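Local coordinates for flagellar motor switch protein FliG (Thermotoga maritima, PDB 5TDY) that probably forms part of the switch complex at the base of the flagellar basal body, which interacts with chemotaxis proteins and contacts the motor components that determine rotation direction, at residues 14-19 with 41-46. Residues are numbered along the deposited sequence; the frame is centred on the assembly and turned at random.
Sequences VLLVAL and VEIANI
Ile43 and Ile46, at the C-terminal end of helix 33-44 and just beyond it, reach across to Val14, Leu16 and Val17 on helix 8-19. The backbones come closest at Val17 and Ile43, whose CA atoms stand 7.3 Å apart. Ile43 divides its two branches between neighbours. Its extended CG1 arm carries CD1 to CD1 of Leu16 at 3.9 Å, the two side chains meeting roughly at right angles. Its other branch, CG2, lies 3.9 Å from CG2 of Val17 as these side chains run past one another in opposite senses. Ile46 sends a fully stretched arm, CG1 anti to the backbone N (chi1 -165°), over the start of segment 14-19. There its CD1 sits 3.7 Å from the backbone N of Val14, 3.8 Å from CG2 of Val14 and 4.0 Å from CG2 of Val17.

Val14 and Leu16 form the buried side of the contact, sealed by Val57 of helix 51-66 against Val14 and by Ala24 and Val27 of helix 21-28 against Leu16. Ala13 of helix 8-19 also touches both isoleucines. Val17 marks the solvent side: although it touches both isoleucines, it remains exposed. On the second segment, Asn45 is exposed and leaves helical geometry; its ND2 donates to Val41 O at 2.9 Å, a bent bond (138°), while its own backbone N approaches that oxygen from the opposite face of the carbonyl plane.

The contact thus joins the first and third helices of the FliG N-terminal domain, and between the two segments it is essentially apolar. Aliphatic packing holds them together, whereas the polar ties at this end are Arg10 of helix 8-19 to Ile46 O and Asn45 to Val41 O.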
loop_
_atom_site.group_PDB
_atom_site.type_symbol
_atom_site.label_atom_id
_atom_site.label_comp_id
_atom_site.label_asym_id
_atom_site.label_seq_id
_atom_site.Cartn_x
_atom_site.Cartn_y
_atom_site.Cartn_z
ATOM N N VAL B 14 -0.790 9.723 -2.113
ATOM C CA VAL B 14 -0.642 9.220 -0.754
ATOM C C VAL B 14 0.489 8.200 -0.687
ATOM O O VAL B 14 1.296 8.203 0.256
ATOM C CB VAL B 14 -1.980 8.641 -0.244
ATOM C CG1 VAL B 14 -1.781 7.856 1.070
ATOM C CG2 VAL B 14 -3.018 9.769 -0.046
ATOM N N LEU B 15 0.599 7.336 -1.703
ATOM C CA LEU B 15 1.650 6.326 -1.678
ATOM C C LEU B 15 3.023 6.974 -1.729
ATOM O O LEU B 15 3.925 6.600 -0.963
ATOM C CB LEU B 15 1.476 5.338 -2.840
ATOM C CG LEU B 15 2.404 4.115 -2.903
ATOM C CD1 LEU B 15 2.085 3.165 -1.764
ATOM C CD2 LEU B 15 2.254 3.403 -4.230
ATOM N N LEU B 16 3.204 7.962 -2.614
ATOM C CA LEU B 16 4.521 8.582 -2.729
ATOM C C LEU B 16 4.865 9.395 -1.486
ATOM O O LEU B 16 6.032 9.461 -1.093
ATOM C CB LEU B 16 4.595 9.443 -3.992
ATOM C CG LEU B 16 4.512 8.624 -5.293
ATOM C CD1 LEU B 16 4.319 9.546 -6.472
ATOM C CD2 LEU B 16 5.774 7.751 -5.478
ATOM N N VAL B 17 3.882 10.049 -0.863
ATOM C CA VAL B 17 4.168 10.738 0.393
ATOM C C VAL B 17 4.601 9.732 1.451
ATOM O O VAL B 17 5.579 9.952 2.174
ATOM C CB VAL B 17 2.955 11.572 0.843
ATOM C CG1 VAL B 17 3.064 11.950 2.326
ATOM C CG2 VAL B 17 2.845 12.858 -0.007
ATOM N N ALA B 18 3.919 8.587 1.514
ATOM C CA ALA B 18 4.248 7.548 2.492
ATOM C C ALA B 18 5.639 6.976 2.280
ATOM O O ALA B 18 6.271 6.502 3.233
ATOM C CB ALA B 18 3.213 6.417 2.423
ATOM N N LEU B 19 6.122 6.973 1.037
ATOM C CA LEU B 19 7.462 6.475 0.782
ATOM C C LEU B 19 8.535 7.429 1.304
ATOM O O LEU B 19 9.650 6.990 1.596
ATOM C CB LEU B 19 7.638 6.225 -0.720
ATOM C CG LEU B 19 7.156 4.859 -1.233
ATOM C CD1 LEU B 19 6.945 4.881 -2.743
ATOM C CD2 LEU B 19 8.124 3.762 -0.856
ATOM N N VAL B 41 2.215 17.964 -8.852
ATOM C CA VAL B 41 1.109 18.880 -8.587
ATOM C C VAL B 41 0.083 18.226 -7.666
ATOM O O VAL B 41 -0.460 18.874 -6.763
ATOM C CB VAL B 41 0.473 19.356 -9.910
ATOM C CG1 VAL B 41 -0.898 19.970 -9.659
ATOM C CG2 VAL B 41 1.383 20.390 -10.598
ATOM N N GLU B 42 -0.215 16.941 -7.879
ATOM C CA GLU B 42 -1.123 16.255 -6.962
ATOM C C GLU B 42 -0.513 16.141 -5.571
ATOM O O GLU B 42 -1.211 16.306 -4.564
ATOM C CB GLU B 42 -1.481 14.864 -7.489
ATOM C CG GLU B 42 -2.521 14.872 -8.591
ATOM C CD GLU B 42 -3.907 15.260 -8.092
ATOM O OE1 GLU B 42 -4.359 14.704 -7.055
ATOM O OE2 GLU B 42 -4.529 16.138 -8.738
ATOM N N ILE B 43 0.778 15.822 -5.492
ATOM C CA ILE B 43 1.429 15.757 -4.186
ATOM C C ILE B 43 1.396 17.116 -3.502
ATOM O O ILE B 43 1.141 17.211 -2.294
ATOM C CB ILE B 43 2.864 15.224 -4.340
ATOM C CG1 ILE B 43 2.795 13.784 -4.881
ATOM C CG2 ILE B 43 3.615 15.297 -2.995
ATOM C CD1 ILE B 43 4.143 13.230 -5.260
ATOM N N ALA B 44 1.620 18.194 -4.266
ATOM C CA ALA B 44 1.766 19.516 -3.659
ATOM C C ALA B 44 0.475 19.978 -3.008
ATOM O O ALA B 44 0.511 20.672 -1.989
ATOM C CB ALA B 44 2.222 20.539 -4.702
ATOM N N ASN B 45 -0.663 19.564 -3.556
ATOM C CA ASN B 45 -1.977 19.935 -3.061
ATOM C C ASN B 45 -2.651 18.808 -2.284
ATOM O O ASN B 45 -3.880 18.787 -2.196
ATOM C CB ASN B 45 -2.860 20.364 -4.235
ATOM C CG ASN B 45 -2.321 21.588 -4.936
ATOM O OD1 ASN B 45 -2.356 22.692 -4.390
ATOM N ND2 ASN B 45 -1.792 21.401 -6.142
ATOM N N ILE B 46 -1.878 17.874 -1.721
ATOM C CA ILE B 46 -2.480 16.706 -1.089
ATOM C C ILE B 46 -3.112 17.067 0.248
ATOM O O ILE B 46 -4.070 16.416 0.686
ATOM C CB ILE B 46 -1.446 15.572 -0.941
ATOM C CG1 ILE B 46 -2.140 14.241 -0.639
ATOM C CG2 ILE B 46 -0.452 15.869 0.156
ATOM C CD1 ILE B 46 -1.157 13.076 -0.492
#